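Local coordinates for peptidase M16 C-terminal domain-containing protein (Enterococcus faecalis, PDB 3D3Y) that is of unknown function but is related to the M16 metallopeptidases and may be an inactive member of that family, at residues R246-V251 with A414-E419; K256-Y261 with T316-I321. One frame throughout, in Å; residues are numbered along the deposited sequence.

Contact 1 of 2, residues R246-V251 with A414-E419; sequences RTEREV and AIFFLE
Arg249 and Glu419 meet as the charged pair of a parallel strand pairing, their side chains alongside each other on the face of Thr247 and Phe417. Glu419 OE1 comes within 2.8 Å of Arg249 NH1, yet the carboxylate lies over a face of the guanidinium, planes 31° apart, so the charges attract but no N-H is aimed at the oxygen. A bend at chi3 (85°) folds the arginine back, and Glu421 adds a long, weak ion pair to Arg249 NE.

Backbone bonds set the register. Arg246 O accepts from Phe417 N and Glu248 O from Glu419 N at 2.7 Å, while Arg246 N, Glu248 N and Glu250 N give to the carbonyl oxygens of Ile415, Phe417 and Glu419.

Side-chain packing divides between the two faces. Thr247 CG2 reaches Phe417 CD2 at 3.6 Å. On the other face, the extended Glu248 chain brings its carboxylate to the edge of the Phe416 ring, 88° from its plane, with OE2 3.7 Å from CE1; OE1 bonds to Tyr153 of helix 150-162. Glu250, salt-bridged to Lys150, sets OE2 near Leu418 CD1. Edge strand 244-251 is thus held by backbone bonds, its charged side chains beside mostly apolar 414-419, Glu419 excepted.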
ATOM      1  N   ARG A 246     -19.537  13.823   8.559  1.00 38.26           N
ATOM      2  CA  ARG A 246     -20.558  12.904   8.073  1.00 37.65           C
ATOM      3  C   ARG A 246     -20.847  11.871   9.155  1.00 37.37           C
ATOM      4  O   ARG A 246     -19.944  11.475   9.902  1.00 36.14           O
ATOM      5  CB  ARG A 246     -20.136  12.214   6.769  1.00 37.67           C
ATOM      6  CG  ARG A 246     -19.751  13.184   5.624  1.00 40.69           C
ATOM      7  CD  ARG A 246     -20.957  13.659   4.825  1.00 44.58           C
ATOM      8  NE  ARG A 246     -20.568  14.311   3.571  1.00 47.29           N
ATOM      9  CZ  ARG A 246     -20.216  15.587   3.483  1.00 51.25           C
ATOM     10  NH1 ARG A 246     -20.207  16.355   4.582  1.00 52.88           N
ATOM     11  NH2 ARG A 246     -19.880  16.109   2.300  1.00 50.13           N
ATOM     12  N   THR A 247     -22.101  11.431   9.229  1.00 37.08           N
ATOM     13  CA  THR A 247     -22.510  10.383  10.174  1.00 36.93           C
ATOM     14  C   THR A 247     -23.307   9.302   9.461  1.00 37.31           C
ATOM     15  O   THR A 247     -24.106   9.601   8.562  1.00 35.94           O
ATOM     16  CB  THR A 247     -23.399  10.943  11.286  1.00 38.09           C
ATOM     17  OG1 THR A 247     -22.764  12.084  11.883  1.00 39.14           O
ATOM     18  CG2 THR A 247     -23.647   9.875  12.364  1.00 36.76           C
ATOM     19  N   GLU A 248     -23.075   8.051   9.853  1.00 36.36           N
ATOM     20  CA  GLU A 248     -23.906   6.943   9.417  1.00 37.49           C
ATOM     21  C   GLU A 248     -24.321   6.159  10.643  1.00 36.30           C
ATOM     22  O   GLU A 248     -23.542   6.012  11.586  1.00 35.56           O
ATOM     23  CB  GLU A 248     -23.169   6.044   8.422  1.00 37.44           C
ATOM     24  CG  GLU A 248     -22.774   6.757   7.127  1.00 40.68           C
ATOM     25  CD  GLU A 248     -22.073   5.855   6.127  1.00 40.63           C
ATOM     26  OE1 GLU A 248     -22.076   4.621   6.324  1.00 42.77           O
ATOM     27  OE2 GLU A 248     -21.496   6.394   5.148  1.00 45.07           O
ATOM     28  N   ARG A 249     -25.554   5.661  10.631  1.00 36.03           N
ATOM     29  CA  ARG A 249     -26.055   4.847  11.724  1.00 36.10           C
ATOM     30  C   ARG A 249     -26.169   3.401  11.308  1.00 35.88           C
ATOM     31  O   ARG A 249     -26.644   3.105  10.203  1.00 34.82           O
ATOM     32  CB  ARG A 249     -27.423   5.340  12.163  1.00 37.21           C
ATOM     33  CG  ARG A 249     -27.431   6.721  12.800  1.00 42.49           C
ATOM     34  CD  ARG A 249     -28.765   6.951  13.542  1.00 51.21           C
ATOM     35  NE  ARG A 249     -28.720   6.396  14.899  1.00 56.98           N
ATOM     36  CZ  ARG A 249     -28.738   7.115  16.029  1.00 60.20           C
ATOM     37  NH1 ARG A 249     -28.826   8.452  15.993  1.00 60.89           N
ATOM     38  NH2 ARG A 249     -28.665   6.494  17.206  1.00 59.94           N
ATOM     39  N   GLU A 250     -25.743   2.501  12.207  1.00 35.20           N
ATOM     40  CA  GLU A 250     -25.773   1.066  11.967  1.00 34.88           C
ATOM     41  C   GLU A 250     -25.976   0.412  13.312  1.00 32.66           C
ATOM     42  O   GLU A 250     -25.714   1.007  14.365  1.00 31.35           O
ATOM     43  CB  GLU A 250     -24.420   0.558  11.416  1.00 35.75           C
ATOM     44  CG  GLU A 250     -24.072   0.919   9.977  1.00 38.70           C
ATOM     45  CD  GLU A 250     -22.941   0.043   9.420  1.00 39.16           C
ATOM     46  OE1 GLU A 250     -22.782  -1.096   9.933  1.00 43.16           O
ATOM     47  OE2 GLU A 250     -22.235   0.488   8.473  1.00 43.40           O
ATOM     48  N   VAL A 251     -26.416  -0.833  13.283  1.00 31.09           N
ATOM     49  CA  VAL A 251     -26.572  -1.612  14.512  1.00 29.35           C
ATOM     50  C   VAL A 251     -25.161  -2.040  14.877  1.00 29.32           C
ATOM     51  O   VAL A 251     -24.516  -2.762  14.109  1.00 29.39           O
ATOM     52  CB  VAL A 251     -27.455  -2.834  14.309  1.00 28.96           C
ATOM     53  CG1 VAL A 251     -27.562  -3.605  15.607  1.00 29.59           C
ATOM     54  CG2 VAL A 251     -28.887  -2.436  13.814  1.00 29.10           C
ATOM     55  N   ALA A 414     -11.974  16.591   8.070  1.00 29.82           N
ATOM     56  CA  ALA A 414     -13.146  15.740   7.975  1.00 30.02           C
ATOM     57  C   ALA A 414     -13.296  14.932   9.250  1.00 30.01           C
ATOM     58  O   ALA A 414     -12.315  14.585   9.893  1.00 29.01           O
ATOM     59  CB  ALA A 414     -13.047  14.828   6.725  1.00 29.02           C
ATOM     60  N   ILE A 415     -14.537  14.661   9.626  1.00 30.36           N
ATOM     61  CA  ILE A 415     -14.820  13.826  10.781  1.00 31.06           C
ATOM     62  C   ILE A 415     -15.889  12.842  10.312  1.00 31.27           C
ATOM     63  O   ILE A 415     -16.927  13.255   9.759  1.00 30.98           O
ATOM     64  CB  ILE A 415     -15.454  14.641  11.946  1.00 31.24           C
ATOM     65  CG1 ILE A 415     -14.481  15.662  12.525  1.00 33.16           C
ATOM     66  CG2 ILE A 415     -16.027  13.687  13.042  1.00 33.12           C
ATOM     67  CD1 ILE A 415     -15.161  16.704  13.376  1.00 33.99           C
ATOM     68  N   PHE A 416     -15.655  11.551  10.525  1.00 31.05           N
ATOM     69  CA  PHE A 416     -16.671  10.569  10.198  1.00 30.84           C
ATOM     70  C   PHE A 416     -17.075   9.854  11.471  1.00 30.66           C
ATOM     71  O   PHE A 416     -16.216   9.375  12.227  1.00 30.01           O
ATOM     72  CB  PHE A 416     -16.174   9.552   9.154  1.00 32.47           C
ATOM     73  CG  PHE A 416     -17.207   8.501   8.814  1.00 33.14           C
ATOM     74  CD1 PHE A 416     -18.258   8.795   7.959  1.00 35.27           C
ATOM     75  CD2 PHE A 416     -17.168   7.244   9.425  1.00 35.41           C
ATOM     76  CE1 PHE A 416     -19.239   7.824   7.675  1.00 34.86           C
ATOM     77  CE2 PHE A 416     -18.141   6.265   9.160  1.00 34.32           C
ATOM     78  CZ  PHE A 416     -19.178   6.555   8.290  1.00 33.97           C
ATOM     79  N   PHE A 417     -18.380   9.798  11.702  1.00 29.69           N
ATOM     80  CA  PHE A 417     -18.956   9.197  12.892  1.00 30.05           C
ATOM     81  C   PHE A 417     -19.874   8.035  12.494  1.00 30.26           C
ATOM     82  O   PHE A 417     -20.883   8.225  11.805  1.00 30.15           O
ATOM     83  CB  PHE A 417     -19.712  10.294  13.658  1.00 30.09           C
ATOM     84  CG  PHE A 417     -20.388   9.839  14.941  1.00 30.68           C
ATOM     85  CD1 PHE A 417     -19.781   8.928  15.796  1.00 29.84           C
ATOM     86  CD2 PHE A 417     -21.627  10.375  15.298  1.00 30.02           C
ATOM     87  CE1 PHE A 417     -20.393   8.548  17.004  1.00 30.70           C
ATOM     88  CE2 PHE A 417     -22.263   9.987  16.499  1.00 31.58           C
ATOM     89  CZ  PHE A 417     -21.628   9.076  17.359  1.00 29.41           C
ATOM     90  N   LEU A 418     -19.500   6.819  12.893  1.00 29.90           N
ATOM     91  CA  LEU A 418     -20.349   5.661  12.639  1.00 29.57           C
ATOM     92  C   LEU A 418     -21.057   5.388  13.938  1.00 30.60           C
ATOM     93  O   LEU A 418     -20.438   4.917  14.897  1.00 28.45           O
ATOM     94  CB  LEU A 418     -19.552   4.432  12.167  1.00 29.40           C
ATOM     95  CG  LEU A 418     -20.354   3.200  11.702  1.00 30.34           C
ATOM     96  CD1 LEU A 418     -21.038   3.468  10.337  1.00 33.66           C
ATOM     97  CD2 LEU A 418     -19.447   2.030  11.565  1.00 29.27           C
ATOM     98  N   GLU A 419     -22.352   5.712  13.968  1.00 31.05           N
ATOM     99  CA  GLU A 419     -23.074   5.792  15.211  1.00 33.55           C
ATOM    100  C   GLU A 419     -23.916   4.555  15.425  1.00 33.33           C
ATOM    101  O   GLU A 419     -24.794   4.226  14.607  1.00 31.94           O
ATOM    102  CB  GLU A 419     -23.941   7.052  15.257  1.00 33.15           C
ATOM    103  CG  GLU A 419     -24.738   7.195  16.564  1.00 37.03           C
ATOM    104  CD  GLU A 419     -25.497   8.526  16.655  1.00 37.10           C
ATOM    105  OE1 GLU A 419     -26.098   8.920  15.646  1.00 40.26           O
ATOM    106  OE2 GLU A 419     -25.476   9.165  17.734  1.00 42.16           O
TER

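Contact 2 of 2, residues K256-Y261 with T316-I321. With ACT (acetate ion), chain E.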
ATOM      1  N   LYS A 256     -17.825   4.294  16.018  1.00 28.74           N
ATOM      2  CA  LYS A 256     -16.510   4.686  15.534  1.00 29.02           C
ATOM      3  C   LYS A 256     -16.482   6.178  15.332  1.00 29.26           C
ATOM      4  O   LYS A 256     -17.416   6.753  14.761  1.00 28.51           O
ATOM      5  CB  LYS A 256     -16.174   3.996  14.206  1.00 29.02           C
ATOM      6  CG  LYS A 256     -16.362   2.475  14.231  1.00 30.62           C
ATOM      7  CD  LYS A 256     -15.479   1.829  15.285  1.00 35.83           C
ATOM      8  CE  LYS A 256     -15.539   0.304  15.296  1.00 34.74           C
ATOM      9  NZ  LYS A 256     -14.647  -0.219  16.409  1.00 36.49           N
ATOM     10  N   LEU A 257     -15.420   6.819  15.801  1.00 28.97           N
ATOM     11  CA  LEU A 257     -15.287   8.251  15.554  1.00 29.63           C
ATOM     12  C   LEU A 257     -13.896   8.541  15.015  1.00 29.75           C
ATOM     13  O   LEU A 257     -12.896   8.386  15.730  1.00 28.73           O
ATOM     14  CB  LEU A 257     -15.602   9.060  16.846  1.00 28.85           C
ATOM     15  CG  LEU A 257     -15.402  10.590  16.765  1.00 29.89           C
ATOM     16  CD1 LEU A 257     -16.346  11.243  15.687  1.00 30.25           C
ATOM     17  CD2 LEU A 257     -15.603  11.251  18.153  1.00 29.13           C
ATOM     18  N   ASN A 258     -13.835   8.949  13.752  1.00 29.28           N
ATOM     19  CA  ASN A 258     -12.557   9.139  13.065  1.00 30.80           C
ATOM     20  C   ASN A 258     -12.387  10.563  12.535  1.00 29.92           C
ATOM     21  O   ASN A 258     -13.372  11.231  12.175  1.00 29.28           O
ATOM     22  CB  ASN A 258     -12.421   8.152  11.880  1.00 31.58           C
ATOM     23  CG  ASN A 258     -12.487   6.694  12.311  1.00 33.90           C
ATOM     24  OD1 ASN A 258     -12.201   6.336  13.468  1.00 32.64           O
ATOM     25  ND2 ASN A 258     -12.862   5.826  11.361  1.00 38.01           N
ATOM     26  N   LEU A 259     -11.142  11.012  12.446  1.00 28.94           N
ATOM     27  CA  LEU A 259     -10.833  12.406  12.060  1.00 29.27           C
ATOM     28  C   LEU A 259      -9.692  12.362  11.066  1.00 30.24           C
ATOM     29  O   LEU A 259      -8.733  11.593  11.245  1.00 30.60           O
ATOM     30  CB  LEU A 259     -10.368  13.245  13.261  1.00 28.64           C
ATOM     31  CG  LEU A 259     -11.283  13.544  14.448  1.00 30.77           C
ATOM     32  CD1 LEU A 259     -11.448  12.309  15.361  1.00 33.18           C
ATOM     33  CD2 LEU A 259     -10.667  14.659  15.226  1.00 34.16           C
ATOM     34  N   ALA A 260      -9.778  13.217  10.052  1.00 30.48           N
ATOM     35  CA  ALA A 260      -8.743  13.334   9.044  1.00 30.03           C
ATOM     36  C   ALA A 260      -8.233  14.760   8.986  1.00 30.37           C
ATOM     37  O   ALA A 260      -9.017  15.716   8.869  1.00 30.37           O
ATOM     38  CB  ALA A 260      -9.280  12.923   7.686  1.00 29.21           C
ATOM     39  N   TYR A 261      -6.908  14.887   8.982  1.00 30.34           N
ATOM     40  CA  TYR A 261      -6.230  16.163   8.951  1.00 30.03           C
ATOM     41  C   TYR A 261      -5.341  16.257   7.730  1.00 30.54           C
ATOM     42  O   TYR A 261      -4.717  15.262   7.359  1.00 31.06           O
ATOM     43  CB  TYR A 261      -5.280  16.239  10.141  1.00 30.81           C
ATOM     44  CG  TYR A 261      -5.884  16.136  11.517  1.00 32.53           C
ATOM     45  CD1 TYR A 261      -6.125  17.273  12.282  1.00 32.22           C
ATOM     46  CD2 TYR A 261      -6.145  14.890  12.083  1.00 33.22           C
ATOM     47  CE1 TYR A 261      -6.655  17.167  13.566  1.00 31.01           C
ATOM     48  CE2 TYR A 261      -6.653  14.768  13.373  1.00 32.91           C
ATOM     49  CZ  TYR A 261      -6.894  15.907  14.101  1.00 33.59           C
ATOM     50  OH  TYR A 261      -7.381  15.763  15.372  1.00 34.71           O
ATOM     51  N   THR A 316      -4.712  10.548  10.117  1.00 35.51           N
ATOM     52  CA  THR A 316      -6.039  10.203  10.646  1.00 34.94           C
ATOM     53  C   THR A 316      -5.925   9.780  12.102  1.00 34.75           C
ATOM     54  O   THR A 316      -4.856   9.293  12.546  1.00 34.47           O
ATOM     55  CB  THR A 316      -6.693   9.035   9.889  1.00 36.09           C
ATOM     56  OG1 THR A 316      -5.941   7.850  10.126  1.00 36.54           O
ATOM     57  CG2 THR A 316      -6.769   9.288   8.391  1.00 33.61           C
ATOM     58  N   VAL A 317      -6.996  10.034  12.841  1.00 31.84           N
ATOM     59  CA  VAL A 317      -7.158   9.560  14.164  1.00 31.93           C
ATOM     60  C   VAL A 317      -8.389   8.682  14.071  1.00 31.89           C
ATOM     61  O   VAL A 317      -9.407   9.095  13.496  1.00 32.02           O
ATOM     62  CB  VAL A 317      -7.390  10.724  15.177  1.00 31.63           C
ATOM     63  CG1 VAL A 317      -7.878  10.189  16.561  1.00 31.06           C
ATOM     64  CG2 VAL A 317      -6.107  11.527  15.380  1.00 31.13           C
ATOM     65  N   GLN A 318      -8.289   7.471  14.614  1.00 32.18           N
ATOM     66  CA  GLN A 318      -9.402   6.536  14.635  1.00 32.65           C
ATOM     67  C   GLN A 318      -9.699   6.131  16.079  1.00 32.09           C
ATOM     68  O   GLN A 318      -8.773   5.769  16.806  1.00 32.71           O
ATOM     69  CB  GLN A 318      -9.020   5.289  13.837  1.00 33.10           C
ATOM     70  CG  GLN A 318      -8.789   5.554  12.348  1.00 37.89           C
ATOM     71  CD  GLN A 318      -8.398   4.280  11.638  1.00 43.11           C
ATOM     72  OE1 GLN A 318      -9.062   3.233  11.770  1.00 42.64           O
ATOM     73  NE2 GLN A 318      -7.295   4.345  10.911  1.00 43.98           N
ATOM     74  N   THR A 319     -10.972   6.196  16.484  1.00 31.72           N
ATOM     75  CA  THR A 319     -11.403   5.794  17.822  1.00 30.94           C
ATOM     76  C   THR A 319     -12.623   4.859  17.762  1.00 30.67           C
ATOM     77  O   THR A 319     -13.416   4.924  16.818  1.00 30.15           O
ATOM     78  CB  THR A 319     -11.735   7.041  18.721  1.00 30.83           C
ATOM     79  OG1 THR A 319     -12.954   7.656  18.297  1.00 32.85           O
ATOM     80  CG2 THR A 319     -10.596   8.125  18.644  1.00 31.85           C
ATOM     81  N   GLY A 320     -12.739   3.993  18.764  1.00 30.22           N
ATOM     82  CA  GLY A 320     -13.993   3.286  19.092  1.00 29.15           C
ATOM     83  C   GLY A 320     -14.477   3.850  20.413  1.00 30.13           C
ATOM     84  O   GLY A 320     -13.689   3.971  21.399  1.00 29.48           O
ATOM     85  N   ILE A 321     -15.757   4.216  20.455  1.00 29.95           N
ATOM     86  CA  ILE A 321     -16.323   4.932  21.610  1.00 30.20           C
ATOM     87  C   ILE A 321     -17.740   4.467  21.860  1.00 31.14           C
ATOM     88  O   ILE A 321     -18.306   3.749  21.024  1.00 29.81           O
ATOM     89  CB  ILE A 321     -16.322   6.495  21.418  1.00 30.31           C
ATOM     90  CG1 ILE A 321     -17.278   6.927  20.300  1.00 31.64           C
ATOM     91  CG2 ILE A 321     -14.862   7.046  21.146  1.00 29.36           C
ATOM     92  CD1 ILE A 321     -17.529   8.455  20.231  1.00 30.78           C
TER
HETATM   93  C   ACT E 426      -4.187   6.576   7.121  1.00 43.79           C
HETATM   94  O   ACT E 426      -5.080   6.253   7.959  1.00 43.01           O
HETATM   95  OXT ACT E 426      -3.421   7.560   7.387  1.00 43.25           O
HETATM   96  CH3 ACT E 426      -4.064   5.812   5.842  1.00 43.19           C
HETATM   97  O   HOH W   1     -11.553   3.244  11.834  1.00 27.10           O
HETATM   98  O   HOH W   2     -12.367   3.350  14.482  1.00 28.11           O
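Thr319 is paired with Leu257 in an antiparallel ladder within the mixed five-stranded sheet of an M16-like alpha+beta domain. The tight side carries Leu257, Leu259, Val317, Thr319 and Ile321. There Leu257 and Thr319 lie alongside, pointing the same way. With chi1 72° placing it between the backbone N and the carbonyl carbon, Thr319 OG1 gives its proton to an in-plane lone pair of Leu257 O at 2.7 Å, whereas Thr319 N reaches that oxygen only weakly. Ile321 CD1 packs on Leu257 CB at 3.9 Å, Val317 CG2 meets the edge of the Tyr261 ring at CE2, and helix 326-341 covers Leu257, Leu259 and Tyr261.

The opposite face, with Asn258, Thr316 and Gln318, is polar and wetter, although helix 150-162 touches it. Asn258 and Gln318 set their amide planes 70° apart, and a water accepts from Asn258 ND2 at 2.9 Å and lies close to Gln318 OE1, a link that remains doubtful. Thr316 OG1 donates to an acetate, probably from the crystallisation liquor, at 2.8 Å. Chi1 of -60° swings the Asn258 amide across to the partner strand, where OD1 receives Thr319 N at 3.3 Å, nearly in line with its own C=O bond.

How the contacts relate
Contacts 1 and 2 belong to one five-stranded sheet, in which strand 411-421 of contact 1 lies next to strand 255-262 of contact 2; Phe416 N to Asn258 O and Leu418 N to Lys256 O are probable hydrogen bonds between them. Contact 1 attaches an outermost strand in parallel and is partly exposed, so charged side chains frame it. Contact 2, antiparallel and buried, sets leucine, valine, isoleucine and a threonine hydroxyl bond on one face, and amides, waters and the acetate-bound Thr316 on the other. Helices 150-162 and 326-341 touch both, one on each face of the sheet. Strands 244-251 and 255-262 are consecutive in the chain, but strand 411-421 is inserted between them.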